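Long-range contacts in beta-lactamase inhibitory protein BLIP-I (Streptomyces exfoliatus, PDB 3GMV), which probably binds and inhibits class A beta-lactamases, as the related inhibitor BLIP does: residues Y125-A130 with A138-T143; T76-L81 with K102-S107; S82-T87 with R150-L155; E6-I11 with K66-L71. All coordinates share one frame; numbering follows the deposited sequence.

Contact 1. Residues Y125-A130 with A138-T143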
loop_
_atom_site.group_PDB
_atom_site.type_symbol
_atom_site.label_atom_id
_atom_site.label_comp_id
_atom_site.label_asym_id
_atom_site.label_seq_id
_atom_site.Cartn_x
_atom_site.Cartn_y
_atom_site.Cartn_z
ATOM N N TYR A 125 3.861 3.807 3.072
ATOM C CA TYR A 125 2.880 4.641 3.748
ATOM C C TYR A 125 2.515 5.902 2.951
ATOM O O TYR A 125 3.355 6.528 2.291
ATOM C CB TYR A 125 3.405 5.003 5.139
ATOM C CG TYR A 125 3.269 3.910 6.163
ATOM C CD1 TYR A 125 2.067 3.721 6.825
ATOM C CD2 TYR A 125 4.345 3.057 6.467
ATOM C CE1 TYR A 125 1.937 2.723 7.793
ATOM C CE2 TYR A 125 4.221 2.050 7.441
ATOM C CZ TYR A 125 3.000 1.898 8.083
ATOM O OH TYR A 125 2.806 0.943 9.042
ATOM N N TYR A 126 1.240 6.256 3.003
ATOM C CA TYR A 126 0.738 7.445 2.351
ATOM C C TYR A 126 0.070 8.289 3.421
ATOM O O TYR A 126 -0.819 7.826 4.146
ATOM C CB TYR A 126 -0.282 7.004 1.316
ATOM C CG TYR A 126 -1.156 8.113 0.749
ATOM C CD1 TYR A 126 -0.657 9.048 -0.142
ATOM C CD2 TYR A 126 -2.500 8.215 1.123
ATOM C CE1 TYR A 126 -1.503 10.058 -0.682
ATOM C CE2 TYR A 126 -3.323 9.203 0.596
ATOM C CZ TYR A 126 -2.825 10.108 -0.291
ATOM O OH TYR A 126 -3.683 11.086 -0.765
ATOM N N CYS A 127 0.534 9.517 3.565
ATOM C CA CYS A 127 0.029 10.365 4.627
ATOM C C CYS A 127 -0.711 11.573 4.049
ATOM O O CYS A 127 -0.081 12.485 3.491
ATOM C CB CYS A 127 1.209 10.836 5.489
ATOM S SG CYS A 127 2.183 9.511 6.151
ATOM N N ALA A 128 -2.033 11.609 4.199
ATOM C CA ALA A 128 -2.824 12.708 3.599
ATOM C C ALA A 128 -2.862 13.886 4.565
ATOM O O ALA A 128 -3.015 13.691 5.760
ATOM C CB ALA A 128 -4.249 12.233 3.343
ATOM N N ALA A 129 -2.733 15.105 4.038
ATOM C CA ALA A 129 -2.810 16.299 4.854
ATOM C C ALA A 129 -4.263 16.726 5.107
ATOM O O ALA A 129 -4.519 17.567 5.979
ATOM C CB ALA A 129 -2.027 17.457 4.191
ATOM N N ALA A 130 -5.201 16.157 4.353
ATOM C CA ALA A 130 -6.611 16.568 4.466
ATOM C C ALA A 130 -7.537 15.458 3.990
ATOM O O ALA A 130 -7.096 14.490 3.393
ATOM C CB ALA A 130 -6.853 17.858 3.654
ATOM N N ALA A 138 2.209 13.245 1.860
ATOM C CA ALA A 138 3.580 12.737 1.836
ATOM C C ALA A 138 3.546 11.216 1.732
ATOM O O ALA A 138 2.579 10.568 2.169
ATOM C CB ALA A 138 4.342 13.198 3.084
ATOM N N SER A 139 4.599 10.651 1.141
ATOM C CA SER A 139 4.775 9.207 1.038
ATOM C C SER A 139 6.091 8.854 1.724
ATOM O O SER A 139 7.105 9.546 1.546
ATOM C CB SER A 139 4.886 8.788 -0.429
ATOM O OG SER A 139 3.639 9.046 -1.080
ATOM N N PHE A 140 6.091 7.729 2.423
ATOM C CA PHE A 140 7.272 7.267 3.123
ATOM C C PHE A 140 7.349 5.776 2.917
ATOM O O PHE A 140 6.371 5.075 3.165
ATOM C CB PHE A 140 7.133 7.542 4.630
ATOM C CG PHE A 140 7.063 9.000 4.973
ATOM C CD1 PHE A 140 8.196 9.805 4.863
ATOM C CD2 PHE A 140 5.884 9.560 5.457
ATOM C CE1 PHE A 140 8.109 11.174 5.190
ATOM C CE2 PHE A 140 5.813 10.908 5.816
ATOM C CZ PHE A 140 6.915 11.714 5.663
ATOM N N HIS A 141 8.496 5.267 2.474
ATOM C CA HIS A 141 8.633 3.814 2.346
ATOM C C HIS A 141 9.689 3.318 3.339
ATOM O O HIS A 141 10.757 3.928 3.469
ATOM C CB HIS A 141 9.016 3.413 0.895
ATOM C CG HIS A 141 8.023 3.864 -0.138
ATOM N ND1 HIS A 141 8.237 3.697 -1.483
ATOM C CD2 HIS A 141 6.840 4.511 -0.025
ATOM C CE1 HIS A 141 7.223 4.199 -2.160
ATOM N NE2 HIS A 141 6.364 4.715 -1.302
ATOM N N LEU A 142 9.411 2.203 4.014
ATOM C CA LEU A 142 10.360 1.616 4.957
ATOM C C LEU A 142 10.874 0.311 4.372
ATOM O O LEU A 142 10.111 -0.405 3.717
ATOM C CB LEU A 142 9.650 1.342 6.291
ATOM C CG LEU A 142 9.145 2.541 7.071
ATOM C CD1 LEU A 142 8.279 2.037 8.264
ATOM C CD2 LEU A 142 10.332 3.368 7.571
ATOM N N THR A 143 12.168 0.025 4.536
ATOM C CA THR A 143 12.710 -1.267 4.136
ATOM C C THR A 143 13.410 -1.821 5.397
ATOM O O THR A 143 14.330 -1.172 5.918
ATOM C CB THR A 143 13.715 -1.119 2.951
ATOM O OG1 THR A 143 13.084 -0.464 1.833
ATOM C CG2 THR A 143 14.238 -2.490 2.490
#
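Y125 and F140 face each other as an antiparallel hydrogen-bonded pair, and C127 and A138 repeat that pattern two residues on. The amide of Y125 gives its hydrogen to F140 O at 2.8 Å, and F140 N returns the bond to Y125 O. At the second pair C127 N reaches A138 O at 2.7 Å, while A138 N closes the ring on C127 O. Between them Y126 and S139 form the non-hydrogen-bonded pair, where S139 CA brings its hydrogen toward Y125 O at 3.3 Å.

Y125, C127, A138, F140 and L142 send their side chains to one face of the sheet. Y125 has the most surface buried here: its ring carbon CE2 lies 4.1 Å from L142 CD1, which comes in obliquely, and its CB rests near F140 O. The SG of C127, anti to its own carbonyl carbon (chi1 -56°), comes in the plane of the F140 ring and meets the edge atom CD2 at 3.8 Å. Aromatic and aliphatic residues suit this inward face, where A138 is buried too.

These strands, 122-128 and 137-143, make a beta hairpin within the antiparallel sheet. Helix 93-99 packs on the same face, W97 edge-to-face with Y125 and L96 against F140; C127 is disulfide-bonded to C105 of neighbouring strand 105-111, and strand 146-153 flanks the hairpin beyond strand 137-143.

Contact 2. Residues T76-L81 with K102-S107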
loop_
_atom_site.group_PDB
_atom_site.type_symbol
_atom_site.label_atom_id
_atom_site.label_comp_id
_atom_site.label_asym_id
_atom_site.label_seq_id
_atom_site.Cartn_x
_atom_site.Cartn_y
_atom_site.Cartn_z
ATOM N N THR A 76 -6.596 10.675 11.191
ATOM C CA THR A 76 -6.443 12.112 11.425
ATOM C C THR A 76 -5.513 12.744 10.407
ATOM O O THR A 76 -4.323 12.930 10.692
ATOM C CB THR A 76 -5.895 12.356 12.817
ATOM O OG1 THR A 76 -6.624 11.540 13.753
ATOM C CG2 THR A 76 -6.008 13.852 13.208
ATOM N N PRO A 77 -6.038 13.075 9.213
ATOM C CA PRO A 77 -5.213 13.735 8.200
ATOM C C PRO A 77 -4.696 15.073 8.746
ATOM O O PRO A 77 -5.482 15.979 9.042
ATOM C CB PRO A 77 -6.185 14.011 7.051
ATOM C CG PRO A 77 -7.439 13.210 7.357
ATOM C CD PRO A 77 -7.446 12.915 8.804
ATOM N N SER A 78 -3.391 15.215 8.863
ATOM C CA SER A 78 -2.851 16.345 9.579
ATOM C C SER A 78 -1.387 16.590 9.312
ATOM O O SER A 78 -0.763 17.474 9.939
ATOM C CB SER A 78 -3.043 16.122 11.067
ATOM O OG SER A 78 -2.378 14.962 11.501
ATOM N N VAL A 79 -0.793 15.819 8.402
ATOM C CA VAL A 79 0.646 16.000 8.188
ATOM C C VAL A 79 0.947 17.379 7.586
ATOM O O VAL A 79 0.170 17.898 6.753
ATOM C CB VAL A 79 1.237 14.845 7.325
ATOM C CG1 VAL A 79 0.592 14.844 5.886
ATOM C CG2 VAL A 79 2.767 14.930 7.248
ATOM N N LYS A 80 2.050 17.982 8.049
ATOM C CA LYS A 80 2.483 19.316 7.661
ATOM C C LYS A 80 3.855 19.253 7.013
ATOM O O LYS A 80 4.617 18.313 7.253
ATOM C CB LYS A 80 2.615 20.202 8.923
ATOM C CG LYS A 80 1.324 20.423 9.691
ATOM C CD LYS A 80 0.204 21.057 8.833
ATOM C CE LYS A 80 -1.120 21.067 9.625
ATOM N NZ LYS A 80 -2.226 21.438 8.681
ATOM N N LEU A 81 4.188 20.267 6.212
ATOM C CA LEU A 81 5.534 20.367 5.661
ATOM C C LEU A 81 6.571 20.396 6.772
ATOM O O LEU A 81 7.646 19.839 6.639
ATOM C CB LEU A 81 5.660 21.592 4.739
ATOM C CG LEU A 81 6.963 21.699 3.965
ATOM C CD1 LEU A 81 7.238 20.421 3.147
ATOM C CD2 LEU A 81 6.843 22.935 3.083
ATOM N N LYS A 102 1.573 9.208 12.871
ATOM C CA LYS A 102 1.167 8.018 12.148
ATOM C C LYS A 102 -0.337 7.962 11.896
ATOM O O LYS A 102 -0.788 7.348 10.915
ATOM C CB LYS A 102 1.652 6.740 12.859
ATOM C CG LYS A 102 1.652 5.542 11.933
ATOM C CD LYS A 102 2.300 4.322 12.586
ATOM C CE LYS A 102 1.658 3.031 12.110
ATOM N NZ LYS A 102 2.184 2.614 10.822
ATOM N N ASP A 103 -1.135 8.602 12.753
ATOM C CA ASP A 103 -2.584 8.615 12.510
ATOM C C ASP A 103 -2.922 9.425 11.259
ATOM O O ASP A 103 -4.068 9.422 10.807
ATOM C CB ASP A 103 -3.365 9.202 13.705
ATOM C CG ASP A 103 -3.505 8.232 14.868
ATOM O OD1 ASP A 103 -3.237 7.028 14.707
ATOM O OD2 ASP A 103 -3.891 8.703 15.961
ATOM N N SER A 104 -1.935 10.150 10.700
ATOM C CA SER A 104 -2.191 10.873 9.444
ATOM C C SER A 104 -1.918 10.022 8.223
ATOM O O SER A 104 -1.926 10.559 7.124
ATOM C CB SER A 104 -1.334 12.151 9.339
ATOM O OG SER A 104 -1.724 12.954 8.233
ATOM N N CYS A 105 -1.640 8.724 8.423
ATOM C CA CYS A 105 -1.106 7.862 7.368
ATOM C C CYS A 105 -1.807 6.503 7.297
ATOM O O CYS A 105 -2.360 6.013 8.293
ATOM C CB CYS A 105 0.363 7.582 7.600
ATOM S SG CYS A 105 1.354 9.104 7.959
ATOM N N VAL A 106 -1.733 5.888 6.130
ATOM C CA VAL A 106 -2.265 4.550 5.957
ATOM C C VAL A 106 -1.291 3.784 5.086
ATOM O O VAL A 106 -0.456 4.387 4.410
ATOM C CB VAL A 106 -3.631 4.563 5.214
ATOM C CG1 VAL A 106 -4.671 5.338 6.004
ATOM C CG2 VAL A 106 -3.464 5.094 3.758
ATOM N N SER A 107 -1.450 2.454 5.054
ATOM C CA SER A 107 -0.652 1.640 4.140
ATOM C C SER A 107 -1.161 1.609 2.717
ATOM O O SER A 107 -2.363 1.390 2.460
ATOM C CB SER A 107 -0.486 0.214 4.688
ATOM O OG SER A 107 0.343 -0.563 3.831
HETATM O O HOH W 1 -5.065 11.163 16.004
#
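S104 holds the segment 76-81 by its hydroxyl oxygen, which receives two successive backbone N-H groups. S78 N reaches S104 OG at 2.9 Å in a fairly straight bond (161°), whereas V79 N, at 3.0 Å, approaches at a bent angle and adds only a weak one. With chi1 at -171°, OG is swung to the far side of CB from the S104 amide and set before these two donors. Serine suits the place because its short side chain puts the hydroxyl close to the backbone of 77-79, with P77 CA 3.6 Å from S104 OG, and so offers a polar atom to a loop that has no strand partner.

Backbone contacts continue the close fit. T76 N donates to D103 O at 2.8 Å, and S104 CA comes within 3.2 Å of T76 O. That carbonyl oxygen also takes the hydrogen of S78 OG, so the bend between T76 and S78 is braced from within its own segment.

Toward solvent the fit is looser. The side chains of T76 and D103 cross obliquely, T76 OG1 4.0 Å from D103 CB, and their polar ends are joined through one water, which lies 2.8 Å from T76 OG1 and donates to D103 OD2.

Here an irregular loop, held by one backbone bond and by the S104 hydroxyl rather than by a strand ladder, is pinned to the short 3-10 turn 102-104 that leads into strand 105-111 of the antiparallel sheet.

Contact 3. Residues S82-T87 with R150-L155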
loop_
_atom_site.group_PDB
_atom_site.type_symbol
_atom_site.label_atom_id
_atom_site.label_comp_id
_atom_site.label_asym_id
_atom_site.label_seq_id
_atom_site.Cartn_x
_atom_site.Cartn_y
_atom_site.Cartn_z
ATOM N N SER A 82 6.237 21.008 7.907
ATOM C CA SER A 82 7.165 21.024 9.045
ATOM C C SER A 82 7.562 19.588 9.455
ATOM O O SER A 82 8.745 19.287 9.711
ATOM C CB SER A 82 6.473 21.722 10.225
ATOM O OG SER A 82 7.354 21.857 11.343
ATOM N N HIS A 83 6.581 18.703 9.544
ATOM C CA HIS A 83 6.869 17.313 9.898
ATOM C C HIS A 83 7.771 16.695 8.841
ATOM O O HIS A 83 8.760 16.001 9.152
ATOM C CB HIS A 83 5.626 16.432 9.900
ATOM C CG HIS A 83 4.578 16.801 10.896
ATOM N ND1 HIS A 83 3.300 17.144 10.518
ATOM C CD2 HIS A 83 4.579 16.770 12.251
ATOM C CE1 HIS A 83 2.562 17.342 11.596
ATOM N NE2 HIS A 83 3.313 17.118 12.660
ATOM N N TYR A 84 7.378 16.866 7.586
ATOM C CA TYR A 84 8.100 16.277 6.471
ATOM C C TYR A 84 9.574 16.704 6.469
ATOM O O TYR A 84 10.483 15.886 6.224
ATOM C CB TYR A 84 7.413 16.670 5.129
ATOM C CG TYR A 84 8.147 16.051 3.946
ATOM C CD1 TYR A 84 7.894 14.733 3.572
ATOM C CD2 TYR A 84 9.077 16.780 3.231
ATOM C CE1 TYR A 84 8.550 14.157 2.508
ATOM C CE2 TYR A 84 9.750 16.214 2.170
ATOM C CZ TYR A 84 9.492 14.914 1.822
ATOM O OH TYR A 84 10.171 14.359 0.775
ATOM N N ASN A 85 9.809 17.979 6.768
ATOM C CA ASN A 85 11.166 18.542 6.800
ATOM C C ASN A 85 12.044 17.988 7.910
ATOM O O ASN A 85 13.266 18.217 7.905
ATOM C CB ASN A 85 11.116 20.061 6.913
ATOM C CG ASN A 85 10.736 20.713 5.615
ATOM O OD1 ASN A 85 10.836 20.094 4.554
ATOM N ND2 ASN A 85 10.303 21.986 5.676
ATOM N N ARG A 86 11.444 17.220 8.816
ATOM C CA ARG A 86 12.218 16.555 9.848
ATOM C C ARG A 86 12.309 15.049 9.619
ATOM O O ARG A 86 12.589 14.268 10.550
ATOM C CB ARG A 86 11.700 16.916 11.252
ATOM C CG ARG A 86 11.957 18.387 11.594
ATOM C CD ARG A 86 11.503 18.720 13.065
ATOM N NE ARG A 86 10.041 18.656 13.175
ATOM C CZ ARG A 86 9.200 19.642 12.864
ATOM N NH1 ARG A 86 9.668 20.805 12.420
ATOM N NH2 ARG A 86 7.876 19.474 12.997
ATOM N N THR A 87 12.136 14.645 8.362
ATOM C CA THR A 87 12.423 13.285 7.968
ATOM C C THR A 87 13.623 13.310 7.036
ATOM O O THR A 87 13.940 14.353 6.404
ATOM C CB THR A 87 11.230 12.591 7.268
ATOM O OG1 THR A 87 10.888 13.314 6.068
ATOM C CG2 THR A 87 9.997 12.597 8.196
ATOM N N ARG A 150 11.181 9.003 0.563
ATOM C CA ARG A 150 10.291 10.029 1.114
ATOM C C ARG A 150 9.963 10.991 -0.037
ATOM O O ARG A 150 10.833 11.305 -0.855
ATOM C CB ARG A 150 10.967 10.755 2.292
ATOM C CG ARG A 150 12.409 11.294 1.966
ATOM C CD ARG A 150 13.101 11.869 3.239
ATOM N NE ARG A 150 12.575 13.170 3.692
ATOM C CZ ARG A 150 12.923 14.358 3.187
ATOM N NH1 ARG A 150 13.764 14.443 2.142
ATOM N NH2 ARG A 150 12.420 15.483 3.697
ATOM N N TYR A 151 8.715 11.414 -0.115
ATOM C CA TYR A 151 8.277 12.334 -1.156
ATOM C C TYR A 151 7.135 13.157 -0.584
ATOM O O TYR A 151 6.358 12.651 0.241
ATOM C CB TYR A 151 7.779 11.537 -2.369
ATOM C CG TYR A 151 7.490 12.407 -3.556
ATOM C CD1 TYR A 151 8.535 12.858 -4.367
ATOM C CD2 TYR A 151 6.194 12.777 -3.877
ATOM C CE1 TYR A 151 8.277 13.666 -5.454
ATOM C CE2 TYR A 151 5.944 13.589 -4.980
ATOM C CZ TYR A 151 6.994 14.016 -5.751
ATOM O OH TYR A 151 6.718 14.830 -6.835
ATOM N N GLN A 152 6.994 14.407 -1.028
ATOM C CA GLN A 152 5.796 15.161 -0.684
ATOM C C GLN A 152 5.260 15.984 -1.848
ATOM O O GLN A 152 6.005 16.431 -2.712
ATOM C CB GLN A 152 5.998 16.046 0.557
ATOM C CG GLN A 152 6.897 17.250 0.326
ATOM C CD GLN A 152 6.147 18.447 -0.254
ATOM O OE1 GLN A 152 4.922 18.553 -0.156
ATOM N NE2 GLN A 152 6.885 19.348 -0.847
ATOM N N ARG A 153 3.944 16.151 -1.861
ATOM C CA ARG A 153 3.279 16.928 -2.898
ATOM C C ARG A 153 2.355 17.937 -2.243
ATOM O O ARG A 153 1.401 17.567 -1.563
ATOM C CB ARG A 153 2.462 15.990 -3.778
ATOM C CG ARG A 153 1.348 15.265 -2.970
ATOM C CD ARG A 153 0.143 14.859 -3.835
ATOM N NE ARG A 153 -1.007 14.373 -3.065
ATOM C CZ ARG A 153 -1.515 13.136 -3.174
ATOM N NH1 ARG A 153 -2.579 12.771 -2.451
ATOM N NH2 ARG A 153 -0.979 12.264 -4.034
ATOM N N SER A 154 2.681 19.216 -2.418
ATOM C CA SER A 154 1.785 20.306 -2.053
ATOM C C SER A 154 1.560 20.508 -0.579
ATOM O O SER A 154 0.593 21.175 -0.214
ATOM C CB SER A 154 0.406 20.144 -2.727
ATOM O OG SER A 154 0.574 20.207 -4.130
ATOM N N LEU A 155 2.429 19.965 0.278
ATOM C CA LEU A 155 2.252 20.196 1.711
ATOM C C LEU A 155 2.404 21.658 2.069
ATOM O O LEU A 155 3.163 22.384 1.418
ATOM C CB LEU A 155 3.245 19.381 2.537
ATOM C CG LEU A 155 3.017 17.871 2.557
ATOM C CD1 LEU A 155 4.132 17.263 3.416
ATOM C CD2 LEU A 155 1.611 17.492 3.082
HETATM O O HOH W 2 12.801 18.295 3.326
#
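The Y84 ring is sandwiched between R150 and Q152. On one side the guanidinium of R150 lies nearly flat on the ring, the two planes 21° apart and their centres separated by 4.3 Å, with NH2 nearest the ring atom CE2. On the opposite face Q152 presents the aliphatic part of its chain: CG stands 3.6 Å from the ring centroid, almost along the ring normal, in a CH-pi contact. The Q152 chain bends at chi2 (85°), which carries its amide away from the ring, and OE1 turns back to accept from L155 N. L155 completes the apolar side by placing CD1 3.7 Å from Y84 CB.

While its flat face rests on tyrosine, R150 uses its edge for hydrogen bonds. NE points straight at T87 OG1, 2.9 Å away and in the guanidinium plane, and NH2 reaches Y84 O at 3.2 Å. A water links the same NH2 to N85 OD1. The bend at chi3 of R150 (-73°) folds the guanidinium back over the ring, where these partners lie. T87 OG1 accepts from NE and passes its own hydrogen to Y84 O at 2.6 Å, on a lone pair of that carbonyl.

Y84 O therefore receives three donors, T87 N, T87 OG1 and R150 NH2, at the type I turn from Y84 to T87. An arginine fits this place because its planar cation can stack and donate at once: the ring face and the gathered oxygens should both favour the positive charge, while the in-plane bonds limit rotation of the guanidinium.

Contact 4. Residues E6-I11 with K66-L71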
loop_
_atom_site.group_PDB
_atom_site.type_symbol
_atom_site.label_atom_id
_atom_site.label_comp_id
_atom_site.label_asym_id
_atom_site.label_seq_id
_atom_site.Cartn_x
_atom_site.Cartn_y
_atom_site.Cartn_z
ATOM N N GLU A 6 -11.307 -5.484 3.878
ATOM C CA GLU A 6 -11.283 -6.729 4.630
ATOM C C GLU A 6 -10.704 -7.879 3.806
ATOM O O GLU A 6 -9.903 -8.657 4.327
ATOM C CB GLU A 6 -12.677 -7.070 5.207
ATOM C CG GLU A 6 -13.114 -6.099 6.307
ATOM C CD GLU A 6 -13.430 -4.664 5.808
ATOM O OE1 GLU A 6 -13.873 -4.469 4.653
ATOM O OE2 GLU A 6 -13.246 -3.713 6.609
ATOM N N LYS A 7 -11.080 -7.989 2.529
ATOM C CA LYS A 7 -10.496 -9.029 1.670
ATOM C C LYS A 7 -8.987 -8.819 1.493
ATOM O O LYS A 7 -8.198 -9.769 1.519
ATOM C CB LYS A 7 -11.224 -9.089 0.308
ATOM C CG LYS A 7 -12.679 -9.606 0.488
ATOM C CD LYS A 7 -13.565 -9.479 -0.707
ATOM C CE LYS A 7 -14.811 -10.329 -0.431
ATOM N NZ LYS A 7 -14.488 -11.789 -0.493
ATOM N N TYR A 8 -8.593 -7.567 1.284
ATOM C CA TYR A 8 -7.169 -7.196 1.217
ATOM C C TYR A 8 -6.392 -7.737 2.418
ATOM O O TYR A 8 -5.321 -8.306 2.255
ATOM C CB TYR A 8 -7.031 -5.662 1.151
ATOM C CG TYR A 8 -5.619 -5.100 0.939
ATOM C CD1 TYR A 8 -5.030 -5.092 -0.316
ATOM C CD2 TYR A 8 -4.912 -4.532 2.002
ATOM C CE1 TYR A 8 -3.718 -4.544 -0.511
ATOM C CE2 TYR A 8 -3.644 -3.963 1.814
ATOM C CZ TYR A 8 -3.064 -3.985 0.565
ATOM O OH TYR A 8 -1.799 -3.433 0.363
ATOM N N GLU A 9 -6.922 -7.544 3.618
ATOM C CA GLU A 9 -6.264 -8.030 4.837
ATOM C C GLU A 9 -6.236 -9.561 4.959
ATOM O O GLU A 9 -5.311 -10.105 5.554
ATOM C CB GLU A 9 -6.900 -7.374 6.079
ATOM C CG GLU A 9 -6.810 -5.826 6.015
ATOM C CD GLU A 9 -7.841 -5.118 6.910
ATOM O OE1 GLU A 9 -8.524 -5.793 7.717
ATOM O OE2 GLU A 9 -7.973 -3.887 6.788
ATOM N N GLN A 10 -7.247 -10.241 4.426
ATOM C CA GLN A 10 -7.312 -11.696 4.468
ATOM C C GLN A 10 -6.239 -12.294 3.544
ATOM O O GLN A 10 -5.835 -13.446 3.735
ATOM C CB GLN A 10 -8.695 -12.164 4.007
ATOM C CG GLN A 10 -9.755 -11.899 5.062
ATOM C CD GLN A 10 -11.142 -11.876 4.509
ATOM O OE1 GLN A 10 -11.430 -12.504 3.499
ATOM N NE2 GLN A 10 -12.028 -11.142 5.182
ATOM N N ILE A 11 -5.842 -11.522 2.529
ATOM C CA ILE A 11 -4.841 -11.957 1.535
ATOM C C ILE A 11 -3.461 -11.817 2.173
ATOM O O ILE A 11 -3.159 -10.769 2.749
ATOM C CB ILE A 11 -4.969 -11.140 0.236
ATOM C CG1 ILE A 11 -6.229 -11.628 -0.497
ATOM C CG2 ILE A 11 -3.755 -11.344 -0.683
ATOM C CD1 ILE A 11 -6.800 -10.636 -1.542
ATOM N N LYS A 66 1.723 -6.842 -2.149
ATOM C CA LYS A 66 0.406 -6.250 -2.079
ATOM C C LYS A 66 0.536 -4.751 -2.217
ATOM O O LYS A 66 1.413 -4.147 -1.588
ATOM C CB LYS A 66 -0.234 -6.536 -0.706
ATOM C CG LYS A 66 -0.434 -8.030 -0.435
ATOM C CD LYS A 66 -0.829 -8.353 1.015
ATOM C CE LYS A 66 -2.143 -7.721 1.407
ATOM N NZ LYS A 66 -2.452 -8.074 2.826
ATOM N N ARG A 67 -0.373 -4.144 -2.971
ATOM C CA ARG A 67 -0.394 -2.687 -3.072
ATOM C C ARG A 67 -1.852 -2.271 -3.124
ATOM O O ARG A 67 -2.734 -3.079 -3.490
ATOM C CB ARG A 67 0.371 -2.194 -4.325
ATOM C CG ARG A 67 -0.237 -2.611 -5.684
ATOM C CD ARG A 67 0.769 -2.390 -6.830
ATOM N NE ARG A 67 0.220 -2.818 -8.117
ATOM C CZ ARG A 67 -0.420 -2.015 -8.964
ATOM N NH1 ARG A 67 -0.612 -0.736 -8.673
ATOM N NH2 ARG A 67 -0.871 -2.493 -10.112
ATOM N N ASN A 68 -2.114 -1.020 -2.765
ATOM C CA ASN A 68 -3.455 -0.500 -2.920
ATOM C C ASN A 68 -3.425 1.011 -2.971
ATOM O O ASN A 68 -2.436 1.661 -2.565
ATOM C CB ASN A 68 -4.340 -0.958 -1.759
ATOM C CG ASN A 68 -4.148 -0.104 -0.512
ATOM O OD1 ASN A 68 -4.764 0.966 -0.387
ATOM N ND2 ASN A 68 -3.345 -0.598 0.447
ATOM N N GLU A 69 -4.499 1.580 -3.502
ATOM C CA GLU A 69 -4.760 2.991 -3.274
ATOM C C GLU A 69 -6.182 3.122 -2.800
ATOM O O GLU A 69 -7.097 2.473 -3.325
ATOM C CB GLU A 69 -4.546 3.822 -4.532
ATOM C CG GLU A 69 -3.063 3.995 -4.867
ATOM C CD GLU A 69 -2.867 4.939 -6.024
ATOM O OE1 GLU A 69 -2.932 4.464 -7.168
ATOM O OE2 GLU A 69 -2.665 6.150 -5.789
ATOM N N TYR A 70 -6.350 3.922 -1.759
ATOM C CA TYR A 70 -7.681 4.351 -1.294
ATOM C C TYR A 70 -8.486 3.336 -0.505
ATOM O O TYR A 70 -9.627 3.619 -0.150
ATOM C CB TYR A 70 -8.538 4.949 -2.453
ATOM C CG TYR A 70 -7.781 5.837 -3.422
ATOM C CD1 TYR A 70 -6.882 6.795 -2.958
ATOM C CD2 TYR A 70 -7.953 5.709 -4.794
ATOM C CE1 TYR A 70 -6.171 7.592 -3.835
ATOM C CE2 TYR A 70 -7.240 6.516 -5.690
ATOM C CZ TYR A 70 -6.356 7.456 -5.191
ATOM O OH TYR A 70 -5.636 8.247 -6.058
ATOM N N LEU A 71 -7.926 2.171 -0.181
ATOM C CA LEU A 71 -8.673 1.220 0.631
ATOM C C LEU A 71 -8.855 1.715 2.054
ATOM O O LEU A 71 -9.774 1.289 2.737
ATOM C CB LEU A 71 -7.986 -0.158 0.689
ATOM C CG LEU A 71 -7.959 -0.922 -0.632
ATOM C CD1 LEU A 71 -7.232 -2.255 -0.480
ATOM C CD2 LEU A 71 -9.415 -1.149 -1.145
#
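Helix 6-10 runs nearly antiparallel to strand 66-69, at 166° between their directions and with axes 10.4 Å apart at the closest, a spacing that Y8 spans with its side chain. The Y8 ring lies between two side chains from the other segment. K66 passes over one face, its CE 3.9 Å from the ring centroid, and L71 CD1 sits over the opposite face, offset toward the rim.

The long lysine reaches the helix end through a bend at chi3 (61°). Its NZ donates to Y8 O at 2.9 Å and to I11 O at 2.8 Å, and it also makes a cation-pi contact with the Y8 ring. Lysine suits this buried site, since its methylenes cover an aromatic face while the ammonium serves carbonyl oxygens where the helix ends. At the far end of the ring N68 ND2 gives a straight but weak bond to Y8 OH; its stronger partner is S107 O.

Helix 5-10 thus lies against the sheet at strand 63-69, with F55 of adjoining strand 52-57 touching Y8, I11 and K66. Helix 17-24 meets I11 through V20 and I23, and strand 105-111 flanks strand 63-69 across from strand 52-57.

In the fold
From the N terminus, contact 4 comes first, closing a long loop that brings helix 5-10 onto strand 63-69. Contact 2 then opens just beyond that strand and closes at the start of strand 105-111, in series with contact 4 and ahead of contact 1. Contact 3 opens within the loop of contact 2 and closes only near the C terminus, so contacts 2 and 3 cross, whereas the hairpin of contact 1 falls entirely inside the span of contact 3. Contacts 1, 2 and 3 cluster on one side of the chain's centre, the first two joined by the C105-C127 disulfide. Contact 4 lies about 25 Å from contact 3, centre to centre, and the one antiparallel sheet connects them.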